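Chloramphenicol acetyltransferase (Aliivibrio fischeri, PDB 6PXA) probably transfers the acetyl group of acetyl-CoA to chloramphenicol, yielding chloramphenicol 3-acetate, and also binds the bile salt taurocholic acid. Local coordinates at residues 23-27 / 68-73; 45-50 / 83-88; 191-195 / 214-219. All coordinates share one frame; numbering follows the deposited sequence.

Interaction 1: 23-27 / 68-73; sequences PNIEV and VDKLRI
I25, E26 and V27 run beside L71, R72 and I73 as two parallel strands, their axes 4.7 Å apart and only 3° from perfectly aligned. This is the stacking of successive coils in a left-handed parallel beta-helix, the fold of the hexapeptide-repeat acyltransferases; 25-27 is an edge strand of its sheet within the chain, and 122-124 follows on beyond 71-73. Three nearly straight backbone bonds hold the pair: L71 N to N24 O, E26 N to L71 O at 3.0 Å, and I73 N to E26 O at 2.7 Å. E26 thus uses both its N-H and its carbonyl on the neighbouring strand.

On the face of I25, V27, L71 and I73, aliphatic side chains lie side by side. I25 and L71 point the same way, with I25 CG2 4.1 Å from L71 CD2, and both side chains reach V47. One step on, V27 CG1 meets I73 CG2 at 4.1 Å; V27 CG1 lies anti to the backbone N (chi1 -175°), which turns that methyl to its neighbour. The opposite face carries E26 and R72. Their side chains cross, but the carboxylate touches only the aliphatic part of the arginine, E26 OE1 lying 3.9 Å from R72 CD. The guanidinium is drawn instead to D121 on the next coil, where R72 NE forms a salt bridge.

Ahead of the strands, N24 packs against both K70 and V68. Its backbone O, already bonded to L71 N, has K70 CB 3.5 Å away. The N24 amide crosses V68 at about a right angle and is tethered at ND2 by a hydrogen bond to L51 O; this same ND2 rests 3.6 Å from the methyl V68 CG2.

Interaction 2: 45-50 / 83-88; sequences QAVRYL and ATFMMA
R48 is bonded at both ends of its backbone to the facing strand: its N-H donates to F85 O at 2.9 Å, and its carbonyl receives M87 N at 2.7 Å. A46 O takes F85 N just before them, giving a three-bond parallel ladder. The arginine side chain turns back on its own segment, R48 NE reaching Q45 O at 3.0 Å in a nearly straight bond (173°) that lies in the guanidinium plane. R48 NH1 is claimed by a salt bridge to E133 of the second subunit, so one side chain ties this coil to the trimer interface. T84 lies over a face of the guanidinium; its methyl CG2 comes 3.5 Å from R48 CD, while OG1 is bonded to G82 O.

The two strands, 47-48 and 84-86, belong to neighbouring coils, on one side of the left-handed parallel beta-helix, with 135-136 stacked next. Into the interior go V47 and F85, whose side chains also meet L71 and F42. M87 follows them: its CG touches V47 CG1, and its CB packs alongside L50 CD1.

At the end of strand 84-86, M86 folds back on itself so that its sulfur comes to the edge of the Y49 ring, a Met-aromatic contact with SD 5.3 Å from the ring centroid, and its CE lies 3.6 Å from Y49 CE2. Y37 of the second subunit meets the same tyrosine ring edge-to-face and bonds Y49 N through its hydroxyl. Next to it A88 CB sits 3.7 Å from Y49 CB, and the A88 side chain is about 4 Å from a bound taurocholic acid.

Interaction 3: 191-195 / 214-219; sequences WPLQH and YFIKNV
V219 slots its two methyls against the rings of W191 and H195, joining the residues at and just before the start of helix 193-198 to the C-terminal part of helix 208-219 through an aromatic cluster that also takes in Y214 and F215. V219 CG1 stands over the five-membered ring of W191, 3.8 Å from its centroid, in a CH-pi contact. V219 CG2 lies over the middle of the indole as a whole and also over a face of H195, 4.3 Å from the imidazole centroid, so a single methyl serves both rings.

Y214 and F215, consecutive on their helix, approach different parts of the indole. The Y214 ring is nearly parallel to the six-membered ring of W191, 30° apart, but slid so far that overlap is slight; CD1 of Y214 touches W191 CZ3 at 3.8 Å. F215 is likewise offset from the five-membered ring, bringing its CD1 to 3.4 Å from W191 CZ2 and presenting its edge to the indole. W191 NE1 also donates a hydrogen bond to I186 O, which fixes the turn of the indole.

H195 and Y214 meet rim to rim with their planes 71° apart. Tyrosine CG is anti to the backbone N (chi1 -177°), which carries the ring toward H195. About 7 Å from the Y214 side chain is that of E210, a magnesium-binding residue of this protein, although no magnesium is bound to this chain here. The tyrosine oxygen has two partners, N198 ND2 and H195: Y214 OH lies in the imidazole plane, 2.7 Å from H195 ND1, and either atom may hold the proton between them.

How the interactions relate
Interactions 1 and 2 belong to the same coils of the beta-helix, on two of its sides: their segments alternate along the chain, and they touch in the interior, where K70 O meets M87 CE and I25 meets L50. Both rest on parallel backbone ladders with aliphatic residues inward, but 45-50 / 83-88 is largely buried and has a second subunit against its outer face, whereas 23-27 / 68-73 keeps exposed charged side chains and touches no other chain. Interaction 3 stands apart at the surface, its centre about 29 Å from that of interaction 1 and about 35 Å from that of interaction 2. There helices meet through aromatic rings and one side-chain hydrogen bond, with no backbone pairing.

Interaction 1: 23-27 / 68-73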
ATOM      1  N   PRO B  23     -21.409 -17.121   3.373  1.00 53.04           N
ATOM      2  CA  PRO B  23     -22.651 -17.000   2.596  1.00 54.71           C
ATOM      3  C   PRO B  23     -22.797 -15.646   1.929  1.00 49.54           C
ATOM      4  O   PRO B  23     -23.633 -15.493   1.025  1.00 48.90           O
ATOM      5  CB  PRO B  23     -23.755 -17.243   3.644  1.00 59.68           C
ATOM      6  CG  PRO B  23     -23.122 -16.977   4.966  1.00 53.21           C
ATOM      7  CD  PRO B  23     -21.665 -17.355   4.807  1.00 57.26           C
ATOM      8  N   ASN B  24     -21.999 -14.663   2.326  1.00 45.89           N
ATOM      9  CA  ASN B  24     -22.124 -13.334   1.768  1.00 44.46           C
ATOM     10  C   ASN B  24     -21.155 -13.102   0.622  1.00 42.55           C
ATOM     11  O   ASN B  24     -21.108 -11.989   0.081  1.00 47.26           O
ATOM     12  CB  ASN B  24     -21.954 -12.291   2.871  1.00 37.63           C
ATOM     13  CG  ASN B  24     -23.151 -12.223   3.782  1.00 43.26           C
ATOM     14  OD1 ASN B  24     -24.295 -12.229   3.319  1.00 46.26           O
ATOM     15  ND2 ASN B  24     -22.908 -12.212   5.094  1.00 42.15           N
ATOM     16  N   ILE B  25     -20.441 -14.143   0.193  1.00 37.99           N
ATOM     17  CA  ILE B  25     -19.581 -14.079  -0.986  1.00 40.41           C
ATOM     18  C   ILE B  25     -20.114 -15.039  -2.037  1.00 50.09           C
ATOM     19  O   ILE B  25     -20.542 -16.154  -1.720  1.00 56.59           O
ATOM     20  CB  ILE B  25     -18.109 -14.406  -0.679  1.00 45.21           C
ATOM     21  CG1 ILE B  25     -17.582 -13.547   0.446  1.00 45.99           C
ATOM     22  CG2 ILE B  25     -17.262 -14.107  -1.904  1.00 44.68           C
ATOM     23  CD1 ILE B  25     -16.111 -13.864   0.841  1.00 45.11           C
ATOM     24  N   GLU B  26     -20.117 -14.585  -3.286  1.00 43.08           N
ATOM     25  CA  GLU B  26     -20.450 -15.412  -4.435  1.00 41.58           C
ATOM     26  C   GLU B  26     -19.293 -15.297  -5.427  1.00 50.41           C
ATOM     27  O   GLU B  26     -18.937 -14.187  -5.827  1.00 57.15           O
ATOM     28  CB  GLU B  26     -21.773 -14.952  -5.056  1.00 44.62           C
ATOM     29  CG  GLU B  26     -21.937 -15.309  -6.504  1.00 61.49           C
ATOM     30  CD  GLU B  26     -23.174 -14.667  -7.108  1.00 75.70           C
ATOM     31  OE1 GLU B  26     -24.083 -14.292  -6.335  1.00 76.82           O
ATOM     32  OE2 GLU B  26     -23.228 -14.536  -8.351  1.00 79.34           O
ATOM     33  N   VAL B  27     -18.694 -16.428  -5.804  1.00 43.89           N
ATOM     34  CA  VAL B  27     -17.579 -16.445  -6.749  1.00 51.33           C
ATOM     35  C   VAL B  27     -17.860 -17.462  -7.846  1.00 52.65           C
ATOM     36  O   VAL B  27     -18.224 -18.607  -7.558  1.00 52.32           O
ATOM     37  CB  VAL B  27     -16.235 -16.770  -6.067  1.00 50.13           C
ATOM     38  CG1 VAL B  27     -15.121 -16.655  -7.074  1.00 47.66           C
ATOM     39  CG2 VAL B  27     -15.980 -15.858  -4.893  1.00 49.00           C
ATOM     40  N   VAL B  68     -26.490  -7.454   4.708  1.00 42.16           N
ATOM     41  CA  VAL B  68     -25.253  -6.683   4.562  1.00 43.98           C
ATOM     42  C   VAL B  68     -24.854  -6.643   3.087  1.00 42.89           C
ATOM     43  O   VAL B  68     -25.371  -7.398   2.259  1.00 40.35           O
ATOM     44  CB  VAL B  68     -24.099  -7.262   5.405  1.00 38.37           C
ATOM     45  CG1 VAL B  68     -24.420  -7.178   6.896  1.00 43.10           C
ATOM     46  CG2 VAL B  68     -23.794  -8.692   4.984  1.00 39.88           C
ATOM     47  N   ASP B  69     -23.902  -5.749   2.773  1.00 40.11           N
ATOM     48  CA  ASP B  69     -23.345  -5.692   1.423  1.00 39.77           C
ATOM     49  C   ASP B  69     -22.630  -6.999   1.084  1.00 43.04           C
ATOM     50  O   ASP B  69     -21.896  -7.567   1.899  1.00 39.91           O
ATOM     51  CB  ASP B  69     -22.379  -4.496   1.282  1.00 40.36           C
ATOM     52  CG  ASP B  69     -23.095  -3.149   1.413  1.00 42.50           C
ATOM     53  OD1 ASP B  69     -24.275  -3.034   0.988  1.00 40.08           O
ATOM     54  OD2 ASP B  69     -22.518  -2.211   2.015  1.00 39.43           O
ATOM     55  N   LYS B  70     -22.869  -7.499  -0.119  1.00 40.50           N
ATOM     56  CA  LYS B  70     -22.305  -8.763  -0.553  1.00 35.26           C
ATOM     57  C   LYS B  70     -21.176  -8.506  -1.549  1.00 37.64           C
ATOM     58  O   LYS B  70     -21.113  -7.458  -2.201  1.00 38.35           O
ATOM     59  CB  LYS B  70     -23.383  -9.664  -1.164  1.00 40.48           C
ATOM     60  CG  LYS B  70     -24.353 -10.264  -0.118  1.00 41.67           C
ATOM     61  CD  LYS B  70     -25.499 -11.024  -0.739  1.00 53.19           C
ATOM     62  CE  LYS B  70     -26.666 -11.095   0.276  1.00 64.00           C
ATOM     63  NZ  LYS B  70     -27.917 -11.696  -0.277  1.00 77.00           N
ATOM     64  N   LEU B  71     -20.276  -9.481  -1.659  1.00 34.16           N
ATOM     65  CA  LEU B  71     -19.165  -9.446  -2.607  1.00 35.10           C
ATOM     66  C   LEU B  71     -19.429 -10.505  -3.678  1.00 38.86           C
ATOM     67  O   LEU B  71     -19.470 -11.700  -3.382  1.00 43.13           O
ATOM     68  CB  LEU B  71     -17.831  -9.692  -1.896  1.00 39.89           C
ATOM     69  CG  LEU B  71     -16.664  -9.996  -2.845  1.00 37.30           C
ATOM     70  CD1 LEU B  71     -16.372  -8.798  -3.735  1.00 35.79           C
ATOM     71  CD2 LEU B  71     -15.418 -10.456  -2.097  1.00 40.26           C
ATOM     72  N   ARG B  72     -19.615 -10.074  -4.923  1.00 35.96           N
ATOM     73  CA  ARG B  72     -19.924 -10.992  -6.010  1.00 41.69           C
ATOM     74  C   ARG B  72     -18.817 -10.907  -7.055  1.00 43.93           C
ATOM     75  O   ARG B  72     -18.512  -9.818  -7.557  1.00 47.22           O
ATOM     76  CB  ARG B  72     -21.289 -10.674  -6.626  1.00 41.42           C
ATOM     77  CG  ARG B  72     -22.396 -10.445  -5.626  1.00 43.30           C
ATOM     78  CD  ARG B  72     -23.748 -10.440  -6.374  1.00 54.63           C
ATOM     79  NE  ARG B  72     -24.553  -9.247  -6.114  1.00 63.84           N
ATOM     80  CZ  ARG B  72     -25.300  -8.631  -7.037  1.00 67.91           C
ATOM     81  NH1 ARG B  72     -26.005  -7.552  -6.717  1.00 63.63           N
ATOM     82  NH2 ARG B  72     -25.328  -9.075  -8.289  1.00 69.14           N
ATOM     83  N   ILE B  73     -18.215 -12.052  -7.374  1.00 41.66           N
ATOM     84  CA  ILE B  73     -17.103 -12.137  -8.315  1.00 42.90           C
ATOM     85  C   ILE B  73     -17.500 -13.091  -9.436  1.00 47.54           C
ATOM     86  O   ILE B  73     -18.127 -14.133  -9.194  1.00 44.75           O
ATOM     87  CB  ILE B  73     -15.813 -12.601  -7.612  1.00 42.25           C
ATOM     88  CG1 ILE B  73     -15.339 -11.535  -6.617  1.00 40.67           C
ATOM     89  CG2 ILE B  73     -14.732 -12.897  -8.626  1.00 41.46           C
ATOM     90  CD1 ILE B  73     -14.277 -12.019  -5.624  1.00 40.55           C
TER

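Interaction 2: 45-50 / 83-88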
ATOM      1  N   GLN B  45      -7.851 -12.699   4.333  1.00 42.03           N
ATOM      2  CA  GLN B  45      -6.856 -11.661   4.043  1.00 38.89           C
ATOM      3  C   GLN B  45      -7.321 -10.672   2.982  1.00 36.01           C
ATOM      4  O   GLN B  45      -7.108  -9.468   3.120  1.00 41.13           O
ATOM      5  CB  GLN B  45      -5.552 -12.366   3.585  1.00 51.23           C
ATOM      6  CG  GLN B  45      -4.405 -11.448   3.193  1.00 58.01           C
ATOM      7  CD  GLN B  45      -3.815 -10.735   4.383  1.00 56.30           C
ATOM      8  OE1 GLN B  45      -3.875 -11.232   5.502  1.00 60.44           O
ATOM      9  NE2 GLN B  45      -3.245  -9.560   4.150  1.00 55.48           N
ATOM     10  N   ALA B  46      -7.961 -11.153   1.926  1.00 39.21           N
ATOM     11  CA  ALA B  46      -8.380 -10.320   0.808  1.00 36.32           C
ATOM     12  C   ALA B  46      -9.756  -9.699   1.005  1.00 35.82           C
ATOM     13  O   ALA B  46      -9.996  -8.572   0.556  1.00 38.01           O
ATOM     14  CB  ALA B  46      -8.385 -11.157  -0.480  1.00 40.27           C
ATOM     15  N   VAL B  47     -10.691 -10.424   1.603  1.00 38.61           N
ATOM     16  CA  VAL B  47     -12.054  -9.934   1.780  1.00 38.91           C
ATOM     17  C   VAL B  47     -12.186  -9.456   3.210  1.00 35.64           C
ATOM     18  O   VAL B  47     -12.058 -10.247   4.151  1.00 39.88           O
ATOM     19  CB  VAL B  47     -13.091 -11.017   1.452  1.00 39.07           C
ATOM     20  CG1 VAL B  47     -14.503 -10.439   1.570  1.00 40.75           C
ATOM     21  CG2 VAL B  47     -12.844 -11.548   0.058  1.00 35.79           C
ATOM     22  N   ARG B  48     -12.408  -8.161   3.391  1.00 33.98           N
ATOM     23  CA  ARG B  48     -12.276  -7.579   4.719  1.00 36.90           C
ATOM     24  C   ARG B  48     -13.576  -6.940   5.171  1.00 32.69           C
ATOM     25  O   ARG B  48     -14.252  -6.253   4.395  1.00 31.68           O
ATOM     26  CB  ARG B  48     -11.135  -6.538   4.776  1.00 35.50           C
ATOM     27  CG  ARG B  48      -9.824  -7.088   4.282  1.00 35.25           C
ATOM     28  CD  ARG B  48      -8.668  -6.136   4.560  1.00 38.60           C
ATOM     29  NE  ARG B  48      -7.385  -6.713   4.172  1.00 41.65           N
ATOM     30  CZ  ARG B  48      -6.230  -6.062   4.269  1.00 41.03           C
ATOM     31  NH1 ARG B  48      -6.221  -4.828   4.757  1.00 36.94           N
ATOM     32  NH2 ARG B  48      -5.100  -6.654   3.900  1.00 40.93           N
ATOM     33  N   TYR B  49     -13.890  -7.177   6.447  1.00 35.48           N
ATOM     34  CA  TYR B  49     -15.020  -6.589   7.161  1.00 35.15           C
ATOM     35  C   TYR B  49     -16.348  -7.122   6.657  1.00 32.58           C
ATOM     36  O   TYR B  49     -17.359  -6.433   6.753  1.00 32.31           O
ATOM     37  CB  TYR B  49     -15.010  -5.056   7.094  1.00 30.42           C
ATOM     38  CG  TYR B  49     -13.666  -4.460   7.477  1.00 31.54           C
ATOM     39  CD1 TYR B  49     -13.265  -4.406   8.808  1.00 35.50           C
ATOM     40  CD2 TYR B  49     -12.796  -3.958   6.499  1.00 33.67           C
ATOM     41  CE1 TYR B  49     -12.044  -3.851   9.179  1.00 38.01           C
ATOM     42  CE2 TYR B  49     -11.548  -3.383   6.876  1.00 32.14           C
ATOM     43  CZ  TYR B  49     -11.178  -3.354   8.200  1.00 36.81           C
ATOM     44  OH  TYR B  49      -9.946  -2.803   8.568  1.00 38.27           O
ATOM     45  N   LEU B  50     -16.355  -8.351   6.138  1.00 31.60           N
ATOM     46  CA  LEU B  50     -17.587  -9.013   5.674  1.00 29.77           C
ATOM     47  C   LEU B  50     -18.143  -9.923   6.772  1.00 32.51           C
ATOM     48  O   LEU B  50     -17.594 -11.001   7.040  1.00 34.81           O
ATOM     49  CB  LEU B  50     -17.307  -9.805   4.400  1.00 36.45           C
ATOM     50  CG  LEU B  50     -18.588 -10.280   3.713  1.00 37.80           C
ATOM     51  CD1 LEU B  50     -19.485  -9.099   3.469  1.00 40.69           C
ATOM     52  CD2 LEU B  50     -18.228 -10.897   2.411  1.00 44.40           C
ATOM     53  N   ALA B  83      -4.504  -8.339  -3.061  1.00 33.10           N
ATOM     54  CA  ALA B  83      -5.672  -7.578  -3.471  1.00 40.15           C
ATOM     55  C   ALA B  83      -6.723  -7.605  -2.355  1.00 36.37           C
ATOM     56  O   ALA B  83      -6.858  -8.589  -1.624  1.00 36.66           O
ATOM     57  CB  ALA B  83      -6.230  -8.137  -4.782  1.00 40.73           C
ATOM     58  N   THR B  84      -7.406  -6.486  -2.165  1.00 37.11           N
ATOM     59  CA  THR B  84      -8.245  -6.291  -0.988  1.00 34.97           C
ATOM     60  C   THR B  84      -9.612  -5.771  -1.402  1.00 33.41           C
ATOM     61  O   THR B  84      -9.712  -4.801  -2.173  1.00 33.37           O
ATOM     62  CB  THR B  84      -7.585  -5.320   0.005  1.00 39.34           C
ATOM     63  OG1 THR B  84      -6.361  -5.898   0.487  1.00 40.24           O
ATOM     64  CG2 THR B  84      -8.498  -5.080   1.191  1.00 53.17           C
ATOM     65  N   PHE B  85     -10.657  -6.437  -0.909  1.00 35.61           N
ATOM     66  CA  PHE B  85     -12.045  -5.996  -1.040  1.00 34.24           C
ATOM     67  C   PHE B  85     -12.518  -5.463   0.307  1.00 30.12           C
ATOM     68  O   PHE B  85     -12.625  -6.211   1.289  1.00 32.08           O
ATOM     69  CB  PHE B  85     -12.929  -7.140  -1.528  1.00 34.71           C
ATOM     70  CG  PHE B  85     -12.488  -7.684  -2.859  1.00 36.17           C
ATOM     71  CD1 PHE B  85     -12.907  -7.082  -4.038  1.00 33.82           C
ATOM     72  CD2 PHE B  85     -11.618  -8.761  -2.926  1.00 37.87           C
ATOM     73  CE1 PHE B  85     -12.481  -7.567  -5.265  1.00 36.94           C
ATOM     74  CE2 PHE B  85     -11.180  -9.251  -4.146  1.00 41.15           C
ATOM     75  CZ  PHE B  85     -11.628  -8.645  -5.324  1.00 40.55           C
ATOM     76  N   MET B  86     -12.786  -4.174   0.361  1.00 28.53           N
ATOM     77  CA  MET B  86     -13.241  -3.573   1.611  1.00 31.12           C
ATOM     78  C   MET B  86     -14.758  -3.668   1.689  1.00 33.65           C
ATOM     79  O   MET B  86     -15.457  -3.111   0.836  1.00 32.53           O
ATOM     80  CB  MET B  86     -12.776  -2.127   1.706  1.00 32.27           C
ATOM     81  CG  MET B  86     -11.226  -2.009   1.698  1.00 34.56           C
ATOM     82  SD  MET B  86     -10.392  -2.572   3.164  1.00 38.81           S
ATOM     83  CE  MET B  86     -10.659  -1.134   4.214  1.00 40.55           C
ATOM     84  N   MET B  87     -15.267  -4.381   2.695  1.00 32.93           N
ATOM     85  CA  MET B  87     -16.703  -4.532   2.823  1.00 32.02           C
ATOM     86  C   MET B  87     -17.166  -3.676   3.996  1.00 39.76           C
ATOM     87  O   MET B  87     -16.394  -2.869   4.523  1.00 38.00           O
ATOM     88  CB  MET B  87     -17.058  -6.009   2.949  1.00 34.57           C
ATOM     89  CG  MET B  87     -16.577  -6.877   1.743  1.00 34.64           C
ATOM     90  SD  MET B  87     -17.078  -6.239   0.124  1.00 36.94           S
ATOM     91  CE  MET B  87     -18.852  -6.636   0.142  1.00 32.99           C
ATOM     92  N   ALA B  88     -18.446  -3.833   4.372  1.00 41.53           N
ATOM     93  CA  ALA B  88     -19.077  -3.161   5.513  1.00 37.04           C
ATOM     94  C   ALA B  88     -19.262  -1.661   5.305  1.00 36.70           C
ATOM     95  O   ALA B  88     -19.349  -0.905   6.283  1.00 42.65           O
ATOM     96  CB  ALA B  88     -18.314  -3.414   6.822  1.00 39.40           C
TER

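Interaction 3: 191-195 / 214-219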
ATOM      1  N   TRP B 191     -20.395 -19.594 -22.228  1.00 63.36           N
ATOM      2  CA  TRP B 191     -20.511 -20.720 -23.148  1.00 63.27           C
ATOM      3  C   TRP B 191     -20.318 -22.045 -22.413  1.00 59.44           C
ATOM      4  O   TRP B 191     -19.609 -22.104 -21.401  1.00 57.62           O
ATOM      5  CB  TRP B 191     -19.458 -20.624 -24.253  1.00 55.93           C
ATOM      6  CG  TRP B 191     -19.581 -19.454 -25.159  1.00 55.80           C
ATOM      7  CD1 TRP B 191     -20.533 -18.486 -25.120  1.00 61.26           C
ATOM      8  CD2 TRP B 191     -18.712 -19.123 -26.247  1.00 59.28           C
ATOM      9  NE1 TRP B 191     -20.310 -17.566 -26.115  1.00 62.80           N
ATOM     10  CE2 TRP B 191     -19.201 -17.938 -26.826  1.00 56.62           C
ATOM     11  CE3 TRP B 191     -17.554 -19.708 -26.779  1.00 55.30           C
ATOM     12  CZ2 TRP B 191     -18.574 -17.322 -27.917  1.00 56.15           C
ATOM     13  CZ3 TRP B 191     -16.939 -19.100 -27.857  1.00 55.60           C
ATOM     14  CH2 TRP B 191     -17.455 -17.925 -28.420  1.00 57.60           C
ATOM     15  N   PRO B 192     -20.884 -23.137 -22.936  1.00 59.56           N
ATOM     16  CA  PRO B 192     -20.552 -24.456 -22.391  1.00 60.49           C
ATOM     17  C   PRO B 192     -19.057 -24.695 -22.486  1.00 59.03           C
ATOM     18  O   PRO B 192     -18.372 -24.148 -23.357  1.00 62.06           O
ATOM     19  CB  PRO B 192     -21.339 -25.427 -23.284  1.00 62.98           C
ATOM     20  CG  PRO B 192     -22.415 -24.583 -23.924  1.00 64.30           C
ATOM     21  CD  PRO B 192     -21.753 -23.245 -24.123  1.00 63.85           C
ATOM     22  N   LEU B 193     -18.545 -25.501 -21.555  1.00 59.41           N
ATOM     23  CA  LEU B 193     -17.096 -25.607 -21.411  1.00 58.26           C
ATOM     24  C   LEU B 193     -16.441 -26.131 -22.682  1.00 58.87           C
ATOM     25  O   LEU B 193     -15.342 -25.698 -23.040  1.00 57.78           O
ATOM     26  CB  LEU B 193     -16.752 -26.499 -20.222  1.00 61.99           C
ATOM     27  CG  LEU B 193     -15.329 -27.047 -20.126  1.00 61.13           C
ATOM     28  CD1 LEU B 193     -14.282 -25.925 -19.937  1.00 63.78           C
ATOM     29  CD2 LEU B 193     -15.247 -28.061 -18.995  1.00 61.16           C
ATOM     30  N   GLN B 194     -17.102 -27.050 -23.396  1.00 60.96           N
ATOM     31  CA  GLN B 194     -16.493 -27.586 -24.608  1.00 62.02           C
ATOM     32  C   GLN B 194     -16.348 -26.515 -25.690  1.00 61.00           C
ATOM     33  O   GLN B 194     -15.452 -26.606 -26.531  1.00 61.45           O
ATOM     34  CB  GLN B 194     -17.309 -28.780 -25.132  1.00 68.70           C
ATOM     35  CG  GLN B 194     -16.632 -29.569 -26.258  1.00 70.38           C
ATOM     36  CD  GLN B 194     -15.254 -30.111 -25.877  1.00 76.32           C
ATOM     37  OE1 GLN B 194     -15.107 -30.846 -24.899  1.00 78.91           O
ATOM     38  NE2 GLN B 194     -14.239 -29.741 -26.651  1.00 72.67           N
ATOM     39  N   HIS B 195     -17.206 -25.494 -25.690  1.00 60.05           N
ATOM     40  CA  HIS B 195     -17.079 -24.435 -26.688  1.00 59.43           C
ATOM     41  C   HIS B 195     -15.926 -23.502 -26.345  1.00 59.07           C
ATOM     42  O   HIS B 195     -15.255 -22.974 -27.238  1.00 57.36           O
ATOM     43  CB  HIS B 195     -18.382 -23.643 -26.795  1.00 59.58           C
ATOM     44  CG  HIS B 195     -19.421 -24.301 -27.648  1.00 66.36           C
ATOM     45  ND1 HIS B 195     -19.185 -24.665 -28.957  1.00 64.57           N
ATOM     46  CD2 HIS B 195     -20.711 -24.637 -27.391  1.00 68.88           C
ATOM     47  CE1 HIS B 195     -20.279 -25.210 -29.465  1.00 65.92           C
ATOM     48  NE2 HIS B 195     -21.218 -25.202 -28.536  1.00 65.94           N
ATOM     49  N   TYR B 214     -17.201 -17.777 -34.574  1.00 59.32           N
ATOM     50  CA  TYR B 214     -17.424 -19.060 -33.909  1.00 66.34           C
ATOM     51  C   TYR B 214     -18.739 -19.051 -33.152  1.00 68.80           C
ATOM     52  O   TYR B 214     -19.498 -20.032 -33.190  1.00 66.00           O
ATOM     53  CB  TYR B 214     -16.275 -19.406 -32.950  1.00 64.90           C
ATOM     54  CG  TYR B 214     -16.467 -20.772 -32.308  1.00 61.95           C
ATOM     55  CD1 TYR B 214     -17.199 -20.924 -31.128  1.00 57.70           C
ATOM     56  CD2 TYR B 214     -15.949 -21.910 -32.904  1.00 63.25           C
ATOM     57  CE1 TYR B 214     -17.394 -22.179 -30.566  1.00 61.28           C
ATOM     58  CE2 TYR B 214     -16.132 -23.157 -32.349  1.00 66.56           C
ATOM     59  CZ  TYR B 214     -16.857 -23.295 -31.189  1.00 67.18           C
ATOM     60  OH  TYR B 214     -17.036 -24.560 -30.661  1.00 65.03           O
ATOM     61  N   PHE B 215     -19.021 -17.950 -32.452  1.00 65.54           N
ATOM     62  CA  PHE B 215     -20.307 -17.792 -31.783  1.00 61.76           C
ATOM     63  C   PHE B 215     -21.464 -17.983 -32.754  1.00 66.01           C
ATOM     64  O   PHE B 215     -22.409 -18.726 -32.469  1.00 73.01           O
ATOM     65  CB  PHE B 215     -20.387 -16.414 -31.129  1.00 60.09           C
ATOM     66  CG  PHE B 215     -21.639 -16.188 -30.359  1.00 66.82           C
ATOM     67  CD1 PHE B 215     -21.760 -16.664 -29.063  1.00 70.54           C
ATOM     68  CD2 PHE B 215     -22.711 -15.511 -30.929  1.00 66.26           C
ATOM     69  CE1 PHE B 215     -22.910 -16.465 -28.351  1.00 65.79           C
ATOM     70  CE2 PHE B 215     -23.850 -15.304 -30.218  1.00 72.78           C
ATOM     71  CZ  PHE B 215     -23.954 -15.780 -28.924  1.00 71.71           C
ATOM     72  N   ILE B 216     -21.415 -17.305 -33.902  1.00 63.12           N
ATOM     73  CA  ILE B 216     -22.546 -17.337 -34.826  1.00 70.92           C
ATOM     74  C   ILE B 216     -22.793 -18.758 -35.326  1.00 74.92           C
ATOM     75  O   ILE B 216     -23.945 -19.193 -35.456  1.00 77.57           O
ATOM     76  CB  ILE B 216     -22.315 -16.352 -35.991  1.00 74.39           C
ATOM     77  CG1 ILE B 216     -22.220 -14.916 -35.463  1.00 77.08           C
ATOM     78  CG2 ILE B 216     -23.421 -16.476 -37.036  1.00 77.22           C
ATOM     79  CD1 ILE B 216     -21.718 -13.906 -36.485  1.00 76.76           C
ATOM     80  N   LYS B 217     -21.718 -19.513 -35.588  1.00 73.22           N
ATOM     81  CA  LYS B 217     -21.868 -20.834 -36.189  1.00 80.89           C
ATOM     82  C   LYS B 217     -22.192 -21.914 -35.165  1.00 78.21           C
ATOM     83  O   LYS B 217     -22.873 -22.891 -35.501  1.00 86.17           O
ATOM     84  CB  LYS B 217     -20.597 -21.230 -36.946  1.00 81.45           C
ATOM     85  CG  LYS B 217     -20.009 -20.140 -37.815  1.00 82.17           C
ATOM     86  CD  LYS B 217     -20.759 -19.956 -39.106  1.00 89.47           C
ATOM     87  CE  LYS B 217     -20.165 -18.806 -39.906  1.00 98.07           C
ATOM     88  NZ  LYS B 217     -18.661 -18.827 -39.914  1.00 99.13           N
ATOM     89  N   ASN B 218     -21.733 -21.762 -33.926  1.00 66.61           N
ATOM     90  CA  ASN B 218     -21.723 -22.876 -32.986  1.00 67.15           C
ATOM     91  C   ASN B 218     -22.494 -22.640 -31.698  1.00 69.99           C
ATOM     92  O   ASN B 218     -23.042 -23.594 -31.141  1.00 71.56           O
ATOM     93  CB  ASN B 218     -20.273 -23.236 -32.652  1.00 61.91           C
ATOM     94  CG  ASN B 218     -19.472 -23.539 -33.898  1.00 72.70           C
ATOM     95  OD1 ASN B 218     -18.488 -22.863 -34.208  1.00 78.64           O
ATOM     96  ND2 ASN B 218     -19.914 -24.546 -34.643  1.00 70.89           N
ATOM     97  N   VAL B 219     -22.573 -21.404 -31.220  1.00 71.10           N
ATOM     98  CA  VAL B 219     -23.125 -21.133 -29.899  1.00 69.51           C
ATOM     99  C   VAL B 219     -24.533 -20.572 -30.028  1.00 78.76           C
ATOM    100  O   VAL B 219     -25.508 -21.212 -29.614  1.00 82.91           O
ATOM    101  CB  VAL B 219     -22.205 -20.178 -29.116  1.00 61.42           C
ATOM    102  CG1 VAL B 219     -22.648 -20.077 -27.668  1.00 62.61           C
ATOM    103  CG2 VAL B 219     -20.757 -20.649 -29.214  1.00 61.82           C
TER